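Long-range contact in serine protease pet (Escherichia coli, PDB 4OM9), which probably acts as a secreted serine protease toxin of enteroaggregative strains, cleaving host proteins such as alpha-fodrin: residues S304-F316 with G330-D342. Sequence-based numbering, arbitrary orientation.
Sequences SLKENLDLGYGGF and GNNNVTFKGAGID
F316 and F336 meet face to face, their ring centroids 4.0 Å apart and their planes only 17° from parallel. The two side chains enter from opposite directions, from separate parallel strand pairings, so that CZ of F336 sits over the centre of the F316 ring. F336 reaches this place with its CG anti to the backbone N (chi1 172°). At its edge, in the ring plane, lies the branched end of L311, CG 3.6 Å from F336 CE1; L309, side by side with F336 and pointing the same way, lays CD2 3.8 Å from F336 CD1. Flat rings can lie against each other through their faces in this buried interior. F297 meets the F316 ring edge-to-face, and W351 touches F316, F336 and I341. The stack thus spans the interior between two faces of the right-handed parallel beta-helix of autotransporter passenger domains, whose aligned neighbours in adjacent coils are L309 with F336 and F316 with I341.

L309 N to T335 O and K337 N to L309 O pair strands 309-310 and 335-337 in parallel, followed by a nearly straight bond from L311 N to K337 O (178°). On the outer face D310 and K337 run alongside, their charged ends apart; D310 OD1 instead accepts from G312 N in an Asx turn, which probably helps hold the chain leading into the type II' turn L311-G314, closed by G314 N to L311 O. There G314 O receives A339 N from above its carbonyl plane, and glycine at 338, sterically slight without a side chain, lets its CA come 3.3 Å from G314 O. At the other end the amide of N308 takes over a backbone acceptor's role: OD1 receives T335 N at 2.9 Å, again from above the carbonyl plane. One water joins T335 OG1 to L309 O, while V334 CG1 packs 3.5 Å from E307 C.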
loop_
_atom_site.group_PDB
_atom_site.type_symbol
_atom_site.label_atom_id
_atom_site.label_comp_id
_atom_site.label_asym_id
_atom_site.label_seq_id
_atom_site.Cartn_x
_atom_site.Cartn_y
_atom_site.Cartn_z
ATOM N N SER A 304 25.600 14.657 38.281
ATOM C CA SER A 304 27.004 14.311 38.097
ATOM C C SER A 304 27.403 13.034 38.819
ATOM O O SER A 304 27.140 12.882 40.006
ATOM C CB SER A 304 27.902 15.452 38.564
ATOM O OG SER A 304 29.254 15.110 38.345
ATOM N N LEU A 305 28.067 12.135 38.101
ATOM C CA LEU A 305 28.515 10.864 38.666
ATOM C C LEU A 305 30.024 10.895 38.950
ATOM O O LEU A 305 30.817 11.195 38.041
ATOM C CB LEU A 305 28.176 9.714 37.711
ATOM C CG LEU A 305 26.824 9.009 37.821
ATOM C CD1 LEU A 305 25.710 9.990 38.117
ATOM C CD2 LEU A 305 26.543 8.224 36.563
ATOM N N LYS A 306 30.408 10.591 40.200
ATOM C CA LYS A 306 31.817 10.541 40.604
ATOM C C LYS A 306 32.448 9.186 40.339
ATOM O O LYS A 306 33.637 8.986 40.566
ATOM C CB LYS A 306 31.980 10.847 42.097
ATOM C CG LYS A 306 31.085 11.930 42.639
ATOM C CD LYS A 306 30.585 11.561 44.036
ATOM C CE LYS A 306 31.516 12.003 45.137
ATOM N NZ LYS A 306 30.930 11.681 46.464
ATOM N N GLU A 307 31.638 8.239 39.901
ATOM C CA GLU A 307 32.090 6.872 39.731
ATOM C C GLU A 307 31.004 6.144 38.969
ATOM O O GLU A 307 29.937 6.701 38.724
ATOM C CB GLU A 307 32.352 6.201 41.093
ATOM C CG GLU A 307 31.173 6.337 42.053
ATOM C CD GLU A 307 31.424 5.742 43.439
ATOM O OE1 GLU A 307 32.578 5.768 43.925
ATOM O OE2 GLU A 307 30.449 5.253 44.051
ATOM N N ASN A 308 31.283 4.906 38.593
ATOM C CA ASN A 308 30.275 4.051 38.018
ATOM C C ASN A 308 29.106 3.957 38.977
ATOM O O ASN A 308 29.294 3.831 40.188
ATOM C CB ASN A 308 30.850 2.676 37.717
ATOM C CG ASN A 308 31.888 2.725 36.628
ATOM O OD1 ASN A 308 32.043 3.750 35.964
ATOM N ND2 ASN A 308 32.606 1.627 36.435
ATOM N N LEU A 309 27.907 4.094 38.423
ATOM C CA LEU A 309 26.682 3.951 39.173
ATOM C C LEU A 309 25.929 2.730 38.637
ATOM O O LEU A 309 25.656 2.624 37.436
ATOM C CB LEU A 309 25.820 5.218 39.080
ATOM C CG LEU A 309 24.493 5.121 39.864
ATOM C CD1 LEU A 309 24.744 5.146 41.383
ATOM C CD2 LEU A 309 23.508 6.204 39.458
ATOM N N ASP A 310 25.645 1.796 39.541
ATOM C CA ASP A 310 24.884 0.609 39.236
ATOM C C ASP A 310 23.670 0.658 40.137
ATOM O O ASP A 310 23.801 0.512 41.364
ATOM C CB ASP A 310 25.697 -0.677 39.468
ATOM C CG ASP A 310 24.953 -1.941 38.980
ATOM O OD1 ASP A 310 23.713 -1.887 38.815
ATOM O OD2 ASP A 310 25.609 -2.987 38.760
ATOM N N LEU A 311 22.504 0.870 39.527
ATOM C CA LEU A 311 21.272 1.075 40.270
ATOM C C LEU A 311 20.551 -0.229 40.522
ATOM O O LEU A 311 19.432 -0.222 41.010
ATOM C CB LEU A 311 20.334 2.036 39.538
ATOM C CG LEU A 311 20.397 3.541 39.817
ATOM C CD1 LEU A 311 19.018 4.155 39.645
ATOM C CD2 LEU A 311 20.980 3.883 41.192
ATOM N N GLY A 312 21.202 -1.340 40.196
ATOM C CA GLY A 312 20.579 -2.645 40.300
ATOM C C GLY A 312 19.234 -2.701 39.582
ATOM O O GLY A 312 19.139 -2.514 38.367
ATOM N N TYR A 313 18.175 -2.923 40.345
ATOM C CA TYR A 313 16.847 -3.047 39.745
ATOM C C TYR A 313 16.199 -1.682 39.511
ATOM O O TYR A 313 15.203 -1.577 38.810
ATOM C CB TYR A 313 15.953 -3.915 40.632
ATOM C CG TYR A 313 16.401 -5.356 40.763
ATOM C CD1 TYR A 313 16.780 -6.083 39.651
ATOM C CD2 TYR A 313 16.434 -5.990 41.999
ATOM C CE1 TYR A 313 17.184 -7.403 39.752
ATOM C CE2 TYR A 313 16.834 -7.319 42.108
ATOM C CZ TYR A 313 17.207 -8.017 40.969
ATOM O OH TYR A 313 17.607 -9.337 41.044
ATOM N N GLY A 314 16.762 -0.633 40.094
ATOM C CA GLY A 314 16.280 0.720 39.849
ATOM C C GLY A 314 16.798 1.298 38.529
ATOM O O GLY A 314 17.721 0.745 37.937
ATOM N N GLY A 315 16.197 2.403 38.082
ATOM C CA GLY A 315 16.662 3.166 36.940
ATOM C C GLY A 315 16.293 4.639 37.041
ATOM O O GLY A 315 15.741 5.068 38.056
ATOM N N PHE A 316 16.577 5.405 35.987
ATOM C CA PHE A 316 16.316 6.846 35.969
ATOM C C PHE A 316 14.938 7.202 35.442
ATOM O O PHE A 316 14.554 6.801 34.341
ATOM C CB PHE A 316 17.357 7.586 35.115
ATOM C CG PHE A 316 18.723 7.674 35.738
ATOM C CD1 PHE A 316 18.924 7.353 37.071
ATOM C CD2 PHE A 316 19.813 8.106 34.980
ATOM C CE1 PHE A 316 20.188 7.449 37.644
ATOM C CE2 PHE A 316 21.088 8.202 35.538
ATOM C CZ PHE A 316 21.276 7.880 36.871
ATOM N N GLY A 330 34.940 15.692 36.472
ATOM C CA GLY A 330 36.285 15.814 35.926
ATOM C C GLY A 330 36.544 15.178 34.568
ATOM O O GLY A 330 37.675 14.788 34.301
ATOM N N ASN A 331 35.500 15.060 33.734
ATOM C CA ASN A 331 35.558 14.431 32.395
ATOM C C ASN A 331 36.091 12.999 32.465
ATOM O O ASN A 331 36.701 12.496 31.520
ATOM C CB ASN A 331 36.398 15.280 31.414
ATOM C CG ASN A 331 36.206 14.868 29.922
ATOM O OD1 ASN A 331 35.135 14.403 29.512
ATOM N ND2 ASN A 331 37.263 15.027 29.124
ATOM N N ASN A 332 35.848 12.343 33.595
ATOM C CA ASN A 332 36.187 10.935 33.755
ATOM C C ASN A 332 35.302 9.991 32.939
ATOM O O ASN A 332 34.326 10.407 32.315
ATOM C CB ASN A 332 36.115 10.559 35.235
ATOM C CG ASN A 332 37.198 11.241 36.044
ATOM O OD1 ASN A 332 38.305 10.730 36.144
ATOM N ND2 ASN A 332 36.896 12.418 36.590
ATOM N N ASN A 333 35.644 8.709 32.956
ATOM C CA ASN A 333 34.843 7.721 32.261
ATOM C C ASN A 333 33.982 6.893 33.215
ATOM O O ASN A 333 34.453 5.913 33.785
ATOM C CB ASN A 333 35.758 6.815 31.445
ATOM C CG ASN A 333 36.456 7.559 30.336
ATOM O OD1 ASN A 333 35.963 8.582 29.851
ATOM N ND2 ASN A 333 37.616 7.062 29.931
ATOM N N VAL A 334 32.730 7.289 33.401
ATOM C CA VAL A 334 31.824 6.517 34.257
ATOM C C VAL A 334 30.641 5.912 33.492
ATOM O O VAL A 334 30.120 6.489 32.527
ATOM C CB VAL A 334 31.278 7.377 35.427
ATOM C CG1 VAL A 334 32.416 7.921 36.260
ATOM C CG2 VAL A 334 30.429 8.518 34.903
ATOM N N THR A 335 30.214 4.739 33.935
ATOM C CA THR A 335 29.093 4.069 33.305
ATOM C C THR A 335 27.865 4.100 34.200
ATOM O O THR A 335 27.966 4.181 35.428
ATOM C CB THR A 335 29.442 2.613 32.954
ATOM O OG1 THR A 335 29.673 1.873 34.156
ATOM C CG2 THR A 335 30.708 2.559 32.072
ATOM N N PHE A 336 26.697 4.075 33.571
ATOM C CA PHE A 336 25.473 3.839 34.303
ATOM C C PHE A 336 24.872 2.504 33.911
ATOM O O PHE A 336 24.953 2.091 32.747
ATOM C CB PHE A 336 24.453 4.939 34.063
ATOM C CG PHE A 336 23.094 4.633 34.643
ATOM C CD1 PHE A 336 22.901 4.620 36.017
ATOM C CD2 PHE A 336 22.019 4.361 33.815
ATOM C CE1 PHE A 336 21.662 4.352 36.558
ATOM C CE2 PHE A 336 20.763 4.083 34.344
ATOM C CZ PHE A 336 20.583 4.073 35.720
ATOM N N LYS A 337 24.273 1.836 34.894
ATOM C CA LYS A 337 23.545 0.598 34.665
ATOM C C LYS A 337 22.325 0.547 35.563
ATOM O O LYS A 337 22.385 0.965 36.725
ATOM C CB LYS A 337 24.431 -0.617 34.926
ATOM C CG LYS A 337 23.723 -1.938 34.704
ATOM C CD LYS A 337 24.664 -3.113 34.879
ATOM C CE LYS A 337 23.948 -4.430 34.614
ATOM N NZ LYS A 337 24.899 -5.581 34.597
ATOM N N GLY A 338 21.228 0.026 35.027
ATOM C CA GLY A 338 20.020 -0.186 35.806
ATOM C C GLY A 338 18.830 -0.641 34.979
ATOM O O GLY A 338 18.980 -1.286 33.949
ATOM N N ALA A 339 17.638 -0.279 35.449
ATOM C CA ALA A 339 16.372 -0.694 34.851
ATOM C C ALA A 339 16.160 -0.027 33.500
ATOM O O ALA A 339 15.487 -0.556 32.635
ATOM C CB ALA A 339 15.230 -0.360 35.789
ATOM N N GLY A 340 16.766 1.140 33.326
ATOM C CA GLY A 340 16.697 1.862 32.072
ATOM C C GLY A 340 16.515 3.342 32.327
ATOM O O GLY A 340 16.824 3.847 33.407
ATOM N N ILE A 341 16.001 4.040 31.326
ATOM C CA ILE A 341 15.788 5.470 31.426
ATOM C C ILE A 341 14.365 5.770 30.958
ATOM O O ILE A 341 13.965 5.327 29.889
ATOM C CB ILE A 341 16.819 6.250 30.584
ATOM C CG1 ILE A 341 18.242 5.912 31.036
ATOM C CG2 ILE A 341 16.541 7.753 30.632
ATOM C CD1 ILE A 341 19.346 6.638 30.264
ATOM N N ASP A 342 13.606 6.497 31.771
ATOM C CA ASP A 342 12.215 6.820 31.474
ATOM C C ASP A 342 12.064 8.333 31.527
ATOM O O ASP A 342 12.064 8.922 32.597
ATOM C CB ASP A 342 11.272 6.124 32.473
ATOM C CG ASP A 342 9.780 6.360 32.170
ATOM O OD1 ASP A 342 9.453 6.929 31.108
ATOM O OD2 ASP A 342 8.920 5.957 33.005
HETATM O O HOH W 1 27.586 1.086 35.858
#